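VgrG protein (Vibrio cholerae, PDB 4DTL) probably cross-links actin through its actin cross-linking domain, which binds ATP together with manganese ions. Local coordinates at residues Glu28-Gly33 and Thr86-Leu91. Numbering follows the deposited sequence.
Sequences ENELAG and THTVEL. With MN (manganese (II) ion), chain E; MN (manganese (II) ion), chain D; ATP (adenosine-5'-triphosphate), chain B.
With CG set anti to the carbonyl carbon in Glu28 (chi1 -68°) and anti to the backbone N in Glu90 (chi1 -172°), both chains run extended to one manganese ion from adjacent antiparallel strands. Glu28 OE2 binds this ion at 2.2 Å and Glu90 OE1 at 2.3 Å, alongside the gamma-phosphate oxygen O1G of ATP. Glu28 OE2 also bridges to the second manganese, which Glu28 OE1 binds as well, so one carboxylate spans both ions; the metals probably offset the crowding of negative charge. Asn29 and Leu91 form the hydrogen-bonded pair behind this site: Asn29 N gives a short bond to Leu91 O (2.7 Å), and Leu91 N returns one to Asn29 O from above the carbonyl plane. Glu30 and Glu90 are the non-hydrogen-bonded pair. Further along, Leu31 N reaches Val89 O at 2.9 Å, and a water links Leu31 O to Val89 N. Glu30 crosses over to Thr88, and Thr88 OG1 donates to the anti lone pair of Glu30 OE1 (2.8 Å). On the other face, Leu31 CD1 touches both Val89 CG1 (3.8 Å) and Leu91 CD2 (4.0 Å); the side chains of Leu31 and Val89 lie side by side, while that of Leu91 crosses at a slant. Helix 101-124 covers this apolar side through Met111, Leu114 and Phe118, while strand 173-180 pairs with 24-30, and strands 34-38 and 56-68 pair with 85-97.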
ATOM      1  N   GLU A  28      -6.063   0.012   4.949  1.00 23.21           N
ATOM      2  CA  GLU A  28      -5.172   0.486   6.006  1.00 22.66           C
ATOM      3  C   GLU A  28      -5.944   1.509   6.820  1.00 26.04           C
ATOM      4  O   GLU A  28      -6.577   2.410   6.257  1.00 24.41           O
ATOM      5  CB  GLU A  28      -3.903   1.107   5.435  1.00 23.96           C
ATOM      6  CG  GLU A  28      -2.995   0.100   4.765  1.00 30.78           C
ATOM      7  CD  GLU A  28      -1.904   0.776   3.964  1.00 45.70           C
ATOM      8  OE1 GLU A  28      -2.170   1.175   2.809  1.00 35.54           O
ATOM      9  OE2 GLU A  28      -0.819   1.009   4.540  1.00 47.66           O
ATOM     10  N   ASN A  29      -5.912   1.359   8.143  1.00 23.26           N
ATOM     11  CA  ASN A  29      -6.673   2.205   9.052  1.00 23.59           C
ATOM     12  C   ASN A  29      -5.850   2.658  10.273  1.00 27.44           C
ATOM     13  O   ASN A  29      -5.686   1.916  11.250  1.00 26.60           O
ATOM     14  CB  ASN A  29      -7.915   1.426   9.490  1.00 27.23           C
ATOM     15  CG  ASN A  29      -8.982   2.231  10.172  1.00 51.11           C
ATOM     16  OD1 ASN A  29      -9.152   3.425   9.911  1.00 35.48           O
ATOM     17  ND2 ASN A  29      -9.769   1.562  11.012  1.00 47.36           N
ATOM     18  N   GLU A  30      -5.308   3.868  10.197  1.00 24.68           N
ATOM     19  CA  GLU A  30      -4.523   4.428  11.297  1.00 24.91           C
ATOM     20  C   GLU A  30      -5.422   4.962  12.406  1.00 29.03           C
ATOM     21  O   GLU A  30      -6.293   5.799  12.146  1.00 28.04           O
ATOM     22  CB  GLU A  30      -3.579   5.502  10.794  1.00 26.46           C
ATOM     23  CG  GLU A  30      -2.537   5.904  11.825  1.00 39.39           C
ATOM     24  CD  GLU A  30      -1.730   7.133  11.467  1.00 65.58           C
ATOM     25  OE1 GLU A  30      -0.585   7.251  11.962  1.00 54.92           O
ATOM     26  OE2 GLU A  30      -2.232   7.983  10.692  1.00 68.89           O
ATOM     27  N   LEU A  31      -5.254   4.421  13.623  1.00 25.80           N
ATOM     28  CA  LEU A  31      -6.108   4.758  14.753  1.00 25.40           C
ATOM     29  C   LEU A  31      -5.726   6.090  15.388  1.00 30.90           C
ATOM     30  O   LEU A  31      -4.576   6.523  15.314  1.00 29.12           O
ATOM     31  CB  LEU A  31      -6.142   3.607  15.792  1.00 24.72           C
ATOM     32  CG  LEU A  31      -6.665   2.254  15.326  1.00 29.21           C
ATOM     33  CD1 LEU A  31      -6.488   1.232  16.400  1.00 29.89           C
ATOM     34  CD2 LEU A  31      -8.122   2.329  14.869  1.00 30.47           C
ATOM     35  N   ALA A  32      -6.704   6.735  16.028  1.00 29.93           N
ATOM     36  CA  ALA A  32      -6.505   7.977  16.764  1.00 29.83           C
ATOM     37  C   ALA A  32      -6.923   7.765  18.198  1.00 29.90           C
ATOM     38  O   ALA A  32      -7.938   7.113  18.447  1.00 28.90           O
ATOM     39  CB  ALA A  32      -7.333   9.093  16.154  1.00 31.15           C
ATOM     40  N   GLY A  33      -6.153   8.339  19.116  1.00 24.23           N
ATOM     41  CA  GLY A  33      -6.419   8.285  20.552  1.00 23.21           C
ATOM     42  C   GLY A  33      -5.481   7.429  21.376  1.00 22.96           C
ATOM     43  O   GLY A  33      -5.644   7.332  22.600  1.00 22.03           O
ATOM     44  N   THR A  86       7.644   4.796  20.744  1.00 25.84           N
ATOM     45  CA  THR A  86       6.185   4.892  20.613  1.00 25.15           C
ATOM     46  C   THR A  86       5.828   5.076  19.126  1.00 28.39           C
ATOM     47  O   THR A  86       6.559   5.745  18.383  1.00 27.93           O
ATOM     48  CB  THR A  86       5.598   6.068  21.391  1.00 34.32           C
ATOM     49  OG1 THR A  86       6.108   7.283  20.851  1.00 41.15           O
ATOM     50  CG2 THR A  86       5.851   5.989  22.865  1.00 31.04           C
ATOM     51  N   HIS A  87       4.706   4.486  18.704  1.00 24.49           N
ATOM     52  CA  HIS A  87       4.223   4.560  17.333  1.00 23.77           C
ATOM     53  C   HIS A  87       2.727   4.658  17.337  1.00 25.26           C
ATOM     54  O   HIS A  87       2.082   4.233  18.295  1.00 24.04           O
ATOM     55  CB  HIS A  87       4.618   3.293  16.554  1.00 24.88           C
ATOM     56  CG  HIS A  87       6.094   3.081  16.392  1.00 28.81           C
ATOM     57  ND1 HIS A  87       6.756   3.454  15.227  1.00 31.07           N
ATOM     58  CD2 HIS A  87       6.983   2.499  17.233  1.00 30.93           C
ATOM     59  CE1 HIS A  87       8.023   3.110  15.407  1.00 30.40           C
ATOM     60  NE2 HIS A  87       8.211   2.536  16.599  1.00 30.74           N
ATOM     61  N   THR A  88       2.165   5.136  16.227  1.00 20.68           N
ATOM     62  CA  THR A  88       0.727   5.149  16.028  1.00 18.99           C
ATOM     63  C   THR A  88       0.390   3.720  15.603  1.00 20.19           C
ATOM     64  O   THR A  88       1.276   3.014  15.085  1.00 16.75           O
ATOM     65  CB  THR A  88       0.327   6.149  14.948  1.00 26.28           C
ATOM     66  OG1 THR A  88       1.022   5.859  13.738  1.00 26.21           O
ATOM     67  CG2 THR A  88       0.567   7.577  15.352  1.00 25.07           C
ATOM     68  N   VAL A  89      -0.854   3.286  15.852  1.00 18.16           N
ATOM     69  CA  VAL A  89      -1.305   1.952  15.503  1.00 18.33           C
ATOM     70  C   VAL A  89      -2.024   2.059  14.181  1.00 25.07           C
ATOM     71  O   VAL A  89      -2.819   2.979  13.975  1.00 24.41           O
ATOM     72  CB  VAL A  89      -2.194   1.313  16.616  1.00 21.02           C
ATOM     73  CG1 VAL A  89      -2.861   0.021  16.138  1.00 19.55           C
ATOM     74  CG2 VAL A  89      -1.395   1.066  17.891  1.00 20.58           C
ATOM     75  N   GLU A  90      -1.731   1.121  13.283  1.00 23.89           N
ATOM     76  CA  GLU A  90      -2.413   1.015  12.016  1.00 23.83           C
ATOM     77  C   GLU A  90      -2.957  -0.381  11.848  1.00 24.95           C
ATOM     78  O   GLU A  90      -2.214  -1.353  11.968  1.00 21.98           O
ATOM     79  CB  GLU A  90      -1.503   1.390  10.862  1.00 25.17           C
ATOM     80  CG  GLU A  90      -2.250   1.480   9.544  1.00 30.30           C
ATOM     81  CD  GLU A  90      -1.348   1.717   8.361  1.00 41.86           C
ATOM     82  OE1 GLU A  90      -0.368   0.954   8.207  1.00 37.66           O
ATOM     83  OE2 GLU A  90      -1.626   2.651   7.573  1.00 39.56           O
ATOM     84  N   LEU A  91      -4.256  -0.470  11.559  1.00 20.75           N
ATOM     85  CA  LEU A  91      -4.927  -1.745  11.314  1.00 20.85           C
ATOM     86  C   LEU A  91      -4.860  -2.007   9.811  1.00 24.10           C
ATOM     87  O   LEU A  91      -5.315  -1.174   9.013  1.00 23.78           O
ATOM     88  CB  LEU A  91      -6.375  -1.745  11.852  1.00 20.46           C
ATOM     89  CG  LEU A  91      -6.596  -1.329  13.318  1.00 24.00           C
ATOM     90  CD1 LEU A  91      -8.045  -1.564  13.731  1.00 25.33           C
ATOM     91  CD2 LEU A  91      -5.642  -2.043  14.268  1.00 19.73           C
TER
HETATM   92 MN    MN E 404       0.633   0.948   6.154  1.00 54.37          MN
HETATM   93 MN    MN D 403      -0.405   2.665   2.708  0.60 33.50          MN
HETATM   94  PG  ATP B 401       2.373   2.605   4.223  0.50 56.17           P
HETATM   95  O1G ATP B 401       1.763   2.400   5.575  0.50 55.75           O
HETATM   96  O2G ATP B 401       1.672   3.691   3.473  0.50 55.25           O
HETATM   97  O3G ATP B 401       3.824   2.951   4.360  0.50 55.94           O
HETATM   98  PB  ATP B 401       2.402  -0.061   4.068  0.50 60.90           P
HETATM   99  O1B ATP B 401       3.825  -0.307   4.388  0.50 61.81           O
HETATM  100  O2B ATP B 401       1.579  -0.058   5.323  0.50 62.10           O
HETATM  101  O3B ATP B 401       2.243   1.254   3.364  0.50 58.90           O
HETATM  102  PA  ATP B 401       1.238  -2.517   3.772  0.50 53.69           P
HETATM  103  O1A ATP B 401       1.949  -3.760   3.368  0.50 53.80           O
HETATM  104  O2A ATP B 401       1.226  -2.399   5.300  0.50 53.09           O
HETATM  105  O3A ATP B 401       1.862  -1.281   3.182  0.50 57.69           O
HETATM  106  O5' ATP B 401      -0.275  -2.606   3.258  0.50 47.06           O
HETATM  107  C5' ATP B 401      -0.519  -3.053   1.918  0.50 39.30           C
HETATM  108  C4' ATP B 401      -1.987  -2.992   1.601  0.50 32.72           C
HETATM  109  O4' ATP B 401      -2.208  -3.792   0.421  0.50 30.81           O
HETATM  110  C3' ATP B 401      -2.913  -3.555   2.675  0.50 29.74           C
HETATM  111  O3' ATP B 401      -4.063  -2.738   2.804  0.50 29.31           O
HETATM  112  C2' ATP B 401      -3.215  -4.963   2.169  0.50 28.32           C
HETATM  113  O2' ATP B 401      -4.466  -5.459   2.618  0.50 26.04           O
HETATM  114  C1' ATP B 401      -3.209  -4.749   0.668  0.50 29.25           C
HETATM  115  N9  ATP B 401      -2.931  -5.936  -0.130  0.50 26.31           N
HETATM  116  C8  ATP B 401      -1.941  -6.859   0.068  0.50 23.25           C
HETATM  117  N7  ATP B 401      -1.956  -7.852  -0.786  0.50 22.48           N
HETATM  118  C5  ATP B 401      -3.031  -7.555  -1.611  0.50 22.87           C
HETATM  119  C6  ATP B 401      -3.577  -8.210  -2.736  0.50 22.61           C
HETATM  120  N6  ATP B 401      -3.127  -9.381  -3.207  0.50 23.42           N
HETATM  121  N1  ATP B 401      -4.624  -7.622  -3.358  0.50 21.45           N
HETATM  122  C2  ATP B 401      -5.101  -6.473  -2.873  0.50 20.57           C
HETATM  123  N3  ATP B 401      -4.687  -5.783  -1.808  0.50 21.04           N
HETATM  124  C4  ATP B 401      -3.639  -6.377  -1.224  0.50 23.61           C
HETATM  125  O   HOH W   1      -2.515   5.257  16.919  1.00 20.91           O